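Local coordinates for type IV pilus secretin PilQ family protein (Vibrio cholerae, PDB 6W6M), which probably forms the outer-membrane secretin channel of the type IV competence pilus, through which the pilus would pass during natural DNA uptake, at residues A[333-344]-A[405-416]; A[528-536]-A[547-555]. One frame throughout, in Å; residues are numbered along the deposited sequence.

Interaction 1: A[333-344]-A[405-416]; sequences GNLEELGVRWGV and LDLELSALQNES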
loop_
_atom_site.group_PDB
_atom_site.type_symbol
_atom_site.label_atom_id
_atom_site.label_comp_id
_atom_site.label_asym_id
_atom_site.label_seq_id
_atom_site.Cartn_x
_atom_site.Cartn_y
_atom_site.Cartn_z
ATOM N N GLY A 333 41.651 -10.093 -44.979
ATOM C CA GLY A 333 42.223 -11.053 -44.049
ATOM C C GLY A 333 43.113 -12.119 -44.663
ATOM O O GLY A 333 42.883 -12.527 -45.799
ATOM N N ASN A 334 44.127 -12.576 -43.923
ATOM C CA ASN A 334 45.046 -13.615 -44.374
ATOM C C ASN A 334 45.397 -14.558 -43.234
ATOM O O ASN A 334 45.525 -14.136 -42.085
ATOM C CB ASN A 334 46.334 -13.019 -44.925
ATOM C CG ASN A 334 46.133 -12.331 -46.246
ATOM O OD1 ASN A 334 45.186 -12.623 -46.967
ATOM N ND2 ASN A 334 47.017 -11.399 -46.569
ATOM N N LEU A 335 45.607 -15.831 -43.568
ATOM C CA LEU A 335 45.926 -16.840 -42.556
ATOM C C LEU A 335 46.815 -17.915 -43.163
ATOM O O LEU A 335 46.634 -18.263 -44.333
ATOM C CB LEU A 335 44.646 -17.448 -42.007
ATOM C CG LEU A 335 44.737 -18.386 -40.815
ATOM C CD1 LEU A 335 43.521 -18.244 -39.964
ATOM C CD2 LEU A 335 44.844 -19.796 -41.301
ATOM N N GLU A 336 47.761 -18.447 -42.376
ATOM C CA GLU A 336 48.632 -19.529 -42.821
ATOM C C GLU A 336 49.109 -20.392 -41.657
ATOM O O GLU A 336 49.510 -19.878 -40.610
ATOM C CB GLU A 336 49.826 -18.974 -43.557
ATOM C CG GLU A 336 50.735 -20.021 -44.111
ATOM C CD GLU A 336 51.880 -19.421 -44.872
ATOM O OE1 GLU A 336 51.960 -18.176 -44.921
ATOM O OE2 GLU A 336 52.702 -20.182 -45.422
ATOM N N GLU A 337 49.096 -21.707 -41.860
ATOM C CA GLU A 337 49.517 -22.650 -40.827
ATOM C C GLU A 337 50.274 -23.863 -41.380
ATOM O O GLU A 337 49.894 -24.431 -42.397
ATOM C CB GLU A 337 48.301 -23.116 -40.031
ATOM C CG GLU A 337 48.642 -23.888 -38.769
ATOM C CD GLU A 337 47.408 -24.321 -38.007
ATOM O OE1 GLU A 337 46.310 -24.310 -38.601
ATOM O OE2 GLU A 337 47.534 -24.676 -36.816
ATOM N N LEU A 338 51.343 -24.250 -40.691
ATOM C CA LEU A 338 52.173 -25.393 -41.066
ATOM C C LEU A 338 52.360 -26.342 -39.886
ATOM O O LEU A 338 52.619 -25.904 -38.768
ATOM C CB LEU A 338 53.552 -24.940 -41.546
ATOM C CG LEU A 338 53.712 -24.114 -42.817
ATOM C CD1 LEU A 338 55.136 -23.681 -42.985
ATOM C CD2 LEU A 338 53.257 -24.853 -44.040
ATOM N N GLY A 339 52.277 -27.648 -40.129
ATOM C CA GLY A 339 52.394 -28.598 -39.037
ATOM C C GLY A 339 52.984 -29.917 -39.472
ATOM O O GLY A 339 52.940 -30.275 -40.652
ATOM N N VAL A 340 53.525 -30.662 -38.503
ATOM C CA VAL A 340 54.264 -31.891 -38.770
ATOM C C VAL A 340 53.960 -32.949 -37.718
ATOM O O VAL A 340 53.851 -32.664 -36.524
ATOM C CB VAL A 340 55.784 -31.634 -38.841
ATOM C CG1 VAL A 340 56.530 -32.922 -38.995
ATOM C CG2 VAL A 340 56.113 -30.741 -40.000
ATOM N N ARG A 341 53.869 -34.197 -38.169
ATOM C CA ARG A 341 53.526 -35.306 -37.284
ATOM C C ARG A 341 54.402 -36.492 -37.666
ATOM O O ARG A 341 54.233 -37.038 -38.755
ATOM C CB ARG A 341 52.048 -35.642 -37.435
ATOM C CG ARG A 341 51.324 -35.959 -36.165
ATOM C CD ARG A 341 49.858 -35.662 -36.318
ATOM N NE ARG A 341 49.268 -36.356 -37.451
ATOM C CZ ARG A 341 48.352 -37.309 -37.348
ATOM N NH1 ARG A 341 47.912 -37.679 -36.158
ATOM N NH2 ARG A 341 47.870 -37.887 -38.437
ATOM N N TRP A 342 55.330 -36.903 -36.804
ATOM C CA TRP A 342 56.144 -38.059 -37.169
ATOM C C TRP A 342 56.432 -38.948 -35.973
ATOM O O TRP A 342 56.365 -38.524 -34.819
ATOM C CB TRP A 342 57.461 -37.666 -37.846
ATOM C CG TRP A 342 58.434 -36.897 -37.031
ATOM C CD1 TRP A 342 58.641 -35.561 -37.072
ATOM C CD2 TRP A 342 59.376 -37.419 -36.090
ATOM N NE1 TRP A 342 59.635 -35.208 -36.207
ATOM C CE2 TRP A 342 60.106 -36.334 -35.589
ATOM C CE3 TRP A 342 59.669 -38.702 -35.619
ATOM C CZ2 TRP A 342 61.111 -36.485 -34.633
ATOM C CZ3 TRP A 342 60.664 -38.852 -34.673
ATOM C CH2 TRP A 342 61.371 -37.751 -34.189
ATOM N N GLY A 343 56.776 -40.196 -36.286
ATOM C CA GLY A 343 57.020 -41.194 -35.260
ATOM C C GLY A 343 57.959 -42.283 -35.728
ATOM O O GLY A 343 58.114 -42.519 -36.931
ATOM N N VAL A 344 58.585 -42.958 -34.766
ATOM C CA VAL A 344 59.516 -44.043 -35.040
ATOM C C VAL A 344 59.234 -45.187 -34.077
ATOM O O VAL A 344 58.616 -45.011 -33.028
ATOM C CB VAL A 344 60.987 -43.597 -34.926
ATOM C CG1 VAL A 344 61.917 -44.774 -35.097
ATOM C CG2 VAL A 344 61.295 -42.543 -35.949
ATOM N N LEU A 405 58.751 -46.357 -39.487
ATOM C CA LEU A 405 58.868 -44.912 -39.342
ATOM C C LEU A 405 57.851 -44.207 -40.229
ATOM O O LEU A 405 57.686 -44.563 -41.397
ATOM C CB LEU A 405 60.288 -44.434 -39.652
ATOM C CG LEU A 405 60.718 -42.996 -39.401
ATOM C CD1 LEU A 405 62.185 -42.928 -38.998
ATOM C CD2 LEU A 405 60.465 -42.164 -40.647
ATOM N N ASP A 406 57.184 -43.198 -39.660
ATOM C CA ASP A 406 56.118 -42.449 -40.316
ATOM C C ASP A 406 56.405 -40.954 -40.279
ATOM O O ASP A 406 56.906 -40.438 -39.274
ATOM C CB ASP A 406 54.784 -42.693 -39.633
ATOM C CG ASP A 406 54.251 -44.071 -39.872
ATOM O OD1 ASP A 406 55.047 -44.968 -40.200
ATOM O OD2 ASP A 406 53.030 -44.259 -39.747
ATOM N N LEU A 407 56.029 -40.252 -41.354
ATOM C CA LEU A 407 56.210 -38.804 -41.427
ATOM C C LEU A 407 55.095 -38.159 -42.233
ATOM O O LEU A 407 54.953 -38.459 -43.416
ATOM C CB LEU A 407 57.560 -38.454 -42.056
ATOM C CG LEU A 407 57.883 -36.974 -42.274
ATOM C CD1 LEU A 407 57.950 -36.233 -40.964
ATOM C CD2 LEU A 407 59.188 -36.816 -43.014
ATOM N N GLU A 408 54.347 -37.237 -41.620
ATOM C CA GLU A 408 53.248 -36.537 -42.279
ATOM C C GLU A 408 53.424 -35.030 -42.171
ATOM O O GLU A 408 53.758 -34.514 -41.101
ATOM C CB GLU A 408 51.905 -36.927 -41.676
ATOM C CG GLU A 408 50.728 -36.286 -42.367
ATOM C CD GLU A 408 49.400 -36.721 -41.788
ATOM O OE1 GLU A 408 49.401 -37.499 -40.817
ATOM O OE2 GLU A 408 48.347 -36.276 -42.292
ATOM N N LEU A 409 53.176 -34.300 -43.278
ATOM C CA LEU A 409 53.182 -32.847 -43.326
ATOM C C LEU A 409 51.774 -32.338 -43.586
ATOM O O LEU A 409 50.995 -32.985 -44.288
ATOM C CB LEU A 409 54.106 -32.339 -44.426
ATOM C CG LEU A 409 55.592 -32.629 -44.265
ATOM C CD1 LEU A 409 56.336 -32.192 -45.499
ATOM C CD2 LEU A 409 56.145 -31.928 -43.049
ATOM N N SER A 410 51.448 -31.201 -43.029
ATOM C CA SER A 410 50.143 -30.612 -43.290
ATOM C C SER A 410 50.256 -29.098 -43.328
ATOM O O SER A 410 51.133 -28.511 -42.696
ATOM C CB SER A 410 49.109 -31.040 -42.252
ATOM O OG SER A 410 49.461 -30.564 -40.974
ATOM N N ALA A 411 49.343 -28.474 -44.068
ATOM C CA ALA A 411 49.444 -27.054 -44.364
ATOM C C ALA A 411 48.063 -26.473 -44.619
ATOM O O ALA A 411 47.094 -27.198 -44.861
ATOM C CB ALA A 411 50.352 -26.811 -45.562
ATOM N N LEU A 412 47.983 -25.142 -44.555
ATOM C CA LEU A 412 46.775 -24.411 -44.922
ATOM C C LEU A 412 47.122 -22.952 -45.162
ATOM O O LEU A 412 48.013 -22.415 -44.509
ATOM C CB LEU A 412 45.703 -24.512 -43.835
ATOM C CG LEU A 412 44.410 -23.732 -44.061
ATOM C CD1 LEU A 412 43.693 -24.243 -45.280
ATOM C CD2 LEU A 412 43.522 -23.838 -42.854
ATOM N N GLN A 413 46.445 -22.300 -46.111
ATOM C CA GLN A 413 46.647 -20.878 -46.388
ATOM C C GLN A 413 45.416 -20.237 -47.039
ATOM O O GLN A 413 45.104 -20.558 -48.180
ATOM C CB GLN A 413 47.853 -20.678 -47.302
ATOM C CG GLN A 413 48.211 -19.218 -47.516
ATOM C CD GLN A 413 49.502 -19.040 -48.281
ATOM O OE1 GLN A 413 50.194 -20.008 -48.583
ATOM N NE2 GLN A 413 49.833 -17.796 -48.603
ATOM N N ASN A 414 44.714 -19.334 -46.348
ATOM C CA ASN A 414 43.551 -18.727 -46.983
ATOM C C ASN A 414 43.553 -17.216 -46.823
ATOM O O ASN A 414 44.412 -16.641 -46.153
ATOM C CB ASN A 414 42.237 -19.314 -46.471
ATOM C CG ASN A 414 41.928 -18.921 -45.078
ATOM O OD1 ASN A 414 42.820 -18.745 -44.262
ATOM N ND2 ASN A 414 40.648 -18.793 -44.778
ATOM N N GLU A 415 42.576 -16.586 -47.462
ATOM C CA GLU A 415 42.605 -15.165 -47.759
ATOM C C GLU A 415 41.205 -14.687 -48.114
ATOM O O GLU A 415 40.428 -15.420 -48.722
ATOM C CB GLU A 415 43.580 -14.912 -48.893
ATOM C CG GLU A 415 43.256 -13.753 -49.766
ATOM C CD GLU A 415 44.261 -13.597 -50.876
ATOM O OE1 GLU A 415 44.738 -14.629 -51.386
ATOM O OE2 GLU A 415 44.585 -12.444 -51.232
ATOM N N SER A 416 40.877 -13.452 -47.738
ATOM C CA SER A 416 39.502 -12.997 -47.897
ATOM C C SER A 416 39.425 -11.483 -48.033
ATOM O O SER A 416 40.289 -10.766 -47.527
ATOM C CB SER A 416 38.652 -13.457 -46.716
ATOM O OG SER A 416 37.328 -12.986 -46.831
#
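Val340 and Leu407 meet on the apolar part of one face, where Val340 CG1 lies 4.1 Å from Leu407 CD1 and the side chains pass at a slant. Val340 CG2 meets CD2 of Leu409, its partner across the ladder, the two side chains rising together. Leu407 CD1 also packs on Trp342 CB at 3.5 Å. With CG of Trp342 lodged between its backbone N and carbonyl carbon (chi1 64°), the indole is carried away from 405-416, and NE1 makes a weak hydrogen bond to Leu547 O. Leu338 CD2 against Ala411 CB (3.8 Å) extends the row, beyond which the Glu336 carboxylate and Gln413 amide stack nearly parallel. The opposite face is more polar: Arg341 NH2 donates to Glu408 OE1 (2.9 Å, 157° at the hydrogen) on the syn side of the carboxylate, a salt bridge whose two planes stand 61° apart. A bend at chi3 of Arg341 brings NH2 to the end of the extended Glu408 chain. Across the antiparallel ladder, N-H...O bonds run both ways at every second pair from Gly333-Ser416 to Gly343-Asp406. Gln413, Asn414 and Glu415 pair with a strand of a neighbouring subunit. Such a ladder continuing between subunits characterises the oligomeric secretin beta-barrel.

Interaction 2: A[528-536]-A[547-555]; sequences INNSVDKVP and LFRRTYEQM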
loop_
_atom_site.group_PDB
_atom_site.type_symbol
_atom_site.label_atom_id
_atom_site.label_comp_id
_atom_site.label_asym_id
_atom_site.label_seq_id
_atom_site.Cartn_x
_atom_site.Cartn_y
_atom_site.Cartn_z
ATOM N N ILE A 528 47.830 -8.272 -36.166
ATOM C CA ILE A 528 48.818 -9.252 -36.610
ATOM C C ILE A 528 49.106 -10.226 -35.477
ATOM O O ILE A 528 49.389 -9.803 -34.356
ATOM C CB ILE A 528 50.129 -8.573 -37.056
ATOM C CG1 ILE A 528 49.912 -7.728 -38.300
ATOM C CG2 ILE A 528 51.172 -9.594 -37.370
ATOM C CD1 ILE A 528 51.076 -6.841 -38.628
ATOM N N ASN A 529 49.076 -11.526 -35.770
ATOM C CA ASN A 529 49.394 -12.553 -34.780
ATOM C C ASN A 529 50.391 -13.550 -35.346
ATOM O O ASN A 529 50.291 -13.938 -36.510
ATOM C CB ASN A 529 48.159 -13.333 -34.340
ATOM C CG ASN A 529 47.238 -12.528 -33.495
ATOM O OD1 ASN A 529 47.647 -11.551 -32.870
ATOM N ND2 ASN A 529 45.970 -12.905 -33.482
ATOM N N ASN A 530 51.324 -13.988 -34.508
ATOM C CA ASN A 530 52.295 -15.010 -34.865
ATOM C C ASN A 530 52.437 -15.991 -33.714
ATOM O O ASN A 530 52.304 -15.623 -32.553
ATOM C CB ASN A 530 53.653 -14.399 -35.188
ATOM C CG ASN A 530 53.655 -13.644 -36.493
ATOM O OD1 ASN A 530 54.080 -14.162 -37.517
ATOM N ND2 ASN A 530 53.186 -12.407 -36.464
ATOM N N SER A 531 52.722 -17.250 -34.031
ATOM C CA SER A 531 52.917 -18.226 -32.966
ATOM C C SER A 531 53.736 -19.404 -33.472
ATOM O O SER A 531 53.664 -19.754 -34.649
ATOM C CB SER A 531 51.577 -18.714 -32.419
ATOM O OG SER A 531 51.769 -19.693 -31.419
ATOM N N VAL A 532 54.509 -20.008 -32.572
ATOM C CA VAL A 532 55.342 -21.169 -32.871
ATOM C C VAL A 532 55.325 -22.100 -31.669
ATOM O O VAL A 532 55.384 -21.645 -30.527
ATOM C CB VAL A 532 56.797 -20.769 -33.194
ATOM C CG1 VAL A 532 57.652 -21.988 -33.376
ATOM C CG2 VAL A 532 56.861 -19.924 -34.431
ATOM N N ASP A 533 55.249 -23.405 -31.913
ATOM C CA ASP A 533 55.606 -24.347 -30.856
ATOM C C ASP A 533 56.521 -25.412 -31.430
ATOM O O ASP A 533 56.238 -25.975 -32.485
ATOM C CB ASP A 533 54.391 -24.987 -30.190
ATOM C CG ASP A 533 53.560 -25.770 -31.141
ATOM O OD1 ASP A 533 53.873 -25.766 -32.339
ATOM O OD2 ASP A 533 52.594 -26.411 -30.687
ATOM N N LYS A 534 57.620 -25.684 -30.737
ATOM C CA LYS A 534 58.692 -26.449 -31.345
ATOM C C LYS A 534 59.354 -27.357 -30.324
ATOM O O LYS A 534 58.948 -27.435 -29.168
ATOM C CB LYS A 534 59.725 -25.529 -31.984
ATOM C CG LYS A 534 60.256 -24.456 -31.087
ATOM C CD LYS A 534 61.468 -23.833 -31.725
ATOM C CE LYS A 534 61.792 -22.488 -31.138
ATOM N NZ LYS A 534 62.567 -21.653 -32.091
ATOM N N VAL A 535 60.360 -28.080 -30.792
ATOM C CA VAL A 535 61.185 -28.913 -29.912
ATOM C C VAL A 535 62.385 -28.096 -29.449
ATOM O O VAL A 535 63.032 -27.443 -30.281
ATOM C CB VAL A 535 61.617 -30.182 -30.641
ATOM C CG1 VAL A 535 62.567 -30.993 -29.795
ATOM C CG2 VAL A 535 60.403 -31.009 -30.981
ATOM N N PRO A 536 62.709 -28.099 -28.151
ATOM C CA PRO A 536 63.579 -27.046 -27.598
ATOM C C PRO A 536 64.847 -26.713 -28.371
ATOM O O PRO A 536 65.225 -25.537 -28.419
ATOM C CB PRO A 536 63.878 -27.595 -26.204
ATOM C CG PRO A 536 62.601 -28.214 -25.827
ATOM C CD PRO A 536 62.074 -28.873 -27.072
ATOM N N LEU A 547 60.930 -29.678 -39.588
ATOM C CA LEU A 547 60.414 -30.979 -39.202
ATOM C C LEU A 547 60.069 -31.066 -37.725
ATOM O O LEU A 547 59.564 -32.104 -37.290
ATOM C CB LEU A 547 61.432 -32.070 -39.542
ATOM C CG LEU A 547 61.797 -32.359 -41.003
ATOM C CD1 LEU A 547 62.924 -33.368 -41.132
ATOM C CD2 LEU A 547 60.565 -32.848 -41.736
ATOM N N PHE A 548 60.316 -30.012 -36.950
ATOM C CA PHE A 548 60.215 -30.066 -35.497
ATOM C C PHE A 548 59.405 -28.905 -34.935
ATOM O O PHE A 548 59.627 -28.483 -33.803
ATOM C CB PHE A 548 61.599 -30.066 -34.855
ATOM C CG PHE A 548 62.425 -31.267 -35.184
ATOM C CD1 PHE A 548 62.269 -32.443 -34.476
ATOM C CD2 PHE A 548 63.380 -31.214 -36.181
ATOM C CE1 PHE A 548 63.036 -33.542 -34.768
ATOM C CE2 PHE A 548 64.142 -32.310 -36.476
ATOM C CZ PHE A 548 63.973 -33.475 -35.768
ATOM N N ARG A 549 58.451 -28.368 -35.686
ATOM C CA ARG A 549 57.779 -27.162 -35.219
ATOM C C ARG A 549 56.466 -26.980 -35.958
ATOM O O ARG A 549 56.316 -27.397 -37.107
ATOM C CB ARG A 549 58.661 -25.934 -35.409
ATOM C CG ARG A 549 58.775 -25.487 -36.826
ATOM C CD ARG A 549 59.926 -24.557 -37.005
ATOM N NE ARG A 549 60.056 -24.150 -38.391
ATOM C CZ ARG A 549 61.152 -23.620 -38.912
ATOM N NH1 ARG A 549 62.225 -23.438 -38.163
ATOM N NH2 ARG A 549 61.176 -23.281 -40.188
ATOM N N ARG A 550 55.520 -26.330 -35.285
ATOM C CA ARG A 550 54.297 -25.847 -35.910
ATOM C C ARG A 550 54.294 -24.332 -35.855
ATOM O O ARG A 550 54.655 -23.745 -34.831
ATOM C CB ARG A 550 53.049 -26.397 -35.230
ATOM C CG ARG A 550 51.774 -25.789 -35.751
ATOM C CD ARG A 550 50.566 -26.523 -35.243
ATOM N NE ARG A 550 50.543 -26.577 -33.792
ATOM C CZ ARG A 550 49.756 -27.377 -33.089
ATOM N NH1 ARG A 550 48.927 -28.201 -33.702
ATOM N NH2 ARG A 550 49.805 -27.355 -31.770
ATOM N N THR A 551 53.892 -23.715 -36.959
ATOM C CA THR A 551 53.932 -22.277 -37.165
ATOM C C THR A 551 52.560 -21.768 -37.592
ATOM O O THR A 551 51.891 -22.371 -38.436
ATOM C CB THR A 551 54.984 -21.928 -38.222
ATOM O OG1 THR A 551 54.669 -22.588 -39.450
ATOM C CG2 THR A 551 56.369 -22.323 -37.777
ATOM N N TYR A 552 52.151 -20.641 -37.007
ATOM C CA TYR A 552 50.837 -20.058 -37.249
ATOM C C TYR A 552 50.989 -18.562 -37.457
ATOM O O TYR A 552 51.750 -17.922 -36.732
ATOM C CB TYR A 552 49.912 -20.342 -36.068
ATOM C CG TYR A 552 48.554 -19.707 -36.165
ATOM C CD1 TYR A 552 47.571 -20.236 -36.988
ATOM C CD2 TYR A 552 48.258 -18.564 -35.452
ATOM C CE1 TYR A 552 46.336 -19.657 -37.082
ATOM C CE2 TYR A 552 47.028 -17.974 -35.546
ATOM C CZ TYR A 552 46.069 -18.524 -36.359
ATOM O OH TYR A 552 44.836 -17.932 -36.448
ATOM N N GLU A 553 50.274 -18.004 -38.429
ATOM C CA GLU A 553 50.368 -16.577 -38.703
ATOM C C GLU A 553 49.065 -16.029 -39.263
ATOM O O GLU A 553 48.468 -16.624 -40.164
ATOM C CB GLU A 553 51.491 -16.295 -39.669
ATOM C CG GLU A 553 51.684 -14.843 -39.934
ATOM C CD GLU A 553 52.838 -14.588 -40.861
ATOM O OE1 GLU A 553 53.454 -15.571 -41.318
ATOM O OE2 GLU A 553 53.137 -13.405 -41.129
ATOM N N GLN A 554 48.636 -14.877 -38.750
ATOM C CA GLN A 554 47.348 -14.322 -39.141
ATOM C C GLN A 554 47.417 -12.804 -39.203
ATOM O O GLN A 554 48.197 -12.180 -38.487
ATOM C CB GLN A 554 46.261 -14.758 -38.170
ATOM C CG GLN A 554 44.891 -14.348 -38.580
ATOM C CD GLN A 554 43.849 -14.940 -37.688
ATOM O OE1 GLN A 554 44.154 -15.739 -36.808
ATOM N NE2 GLN A 554 42.603 -14.536 -37.889
ATOM N N MET A 555 46.695 -12.184 -40.142
ATOM C CA MET A 555 46.659 -10.728 -40.286
ATOM C C MET A 555 45.279 -10.234 -40.741
ATOM O O MET A 555 44.673 -10.827 -41.628
ATOM C CB MET A 555 47.727 -10.264 -41.278
ATOM C CG MET A 555 47.698 -8.772 -41.562
ATOM S SD MET A 555 48.986 -8.204 -42.684
ATOM C CE MET A 555 48.391 -8.842 -44.248
#
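The Asp533 carboxylate and the Arg550 guanidinium are turned only 12° from one another, with Asp533 OD2 at the edge of the guanidinium. Their salt bridge runs from Arg550 NH2 to the syn side of Asp533 OD2 (3.1 Å); the oxygen sits 24° out of the guanidinium plane, a moderate tilt. CG of Asp533 stands between its own backbone N and carbonyl carbon (chi1 61°), which brings OD1 beside Arg550 CB and within a weak hydrogen bond of Arg550 N at 3.4 Å. The backbone oxygen of Asp533 takes a stronger bond from that same N-H, and Arg550 NH1 is hydrogen-bonded to Ala383 O. The buried aspartate is thus tied to the Arg550 side chain chiefly through OD2, with OD1 adding only the weak bond to the backbone N-H.

At the Tyr552 ring, Ser531 CB lies near the plane, by the edge. On the other face of the sheet the Asn530 amide and Glu553 carboxylate lie side by side, with Asn530 OD1 3.5 Å from Glu553 CG. Val532 CG2 and Thr551 CG2 (4.1 Å) lie between these and Lys534, whose CB rests on Arg549 CB at 3.6 Å; Lys534 NZ leads off to a salt bridge with Asp540. Where the ladder ends, Val535 N bonds to Phe548 O, and Val535 CG2 packs on Phe548 CB, 4.2 Å away.

Strand 549-568 is flanked by strand 320-347, bonded through Thr551 to Leu338 and Glu553 to Glu336, while residues of 528-534 pair with a strand of another neighbouring subunit.

Interactions 1 and 2 belong to one antiparallel sheet, their centres about 11 Å apart, and meet where strand 320-347 adjoins strand 549-568. There the Asn334 N to Met555 O distance is 2.9 Å and that from Glu336 N to Glu553 O is 3.0 Å, both probable hydrogen bonds. Trp342 CZ2 approaches Phe548 CE1 at 3.5 Å, so the indole directed away from 405-416 reaches the end of the second pair. The four long strands that carry the two contacts follow one another as 404-429, 320-347, 549-568, 518-534. Beyond 413-415 on one side and 528-534 on the other, strands of two neighbouring subunits continue the sheet, consistent with a closed wall of the assembly's fourteen chains.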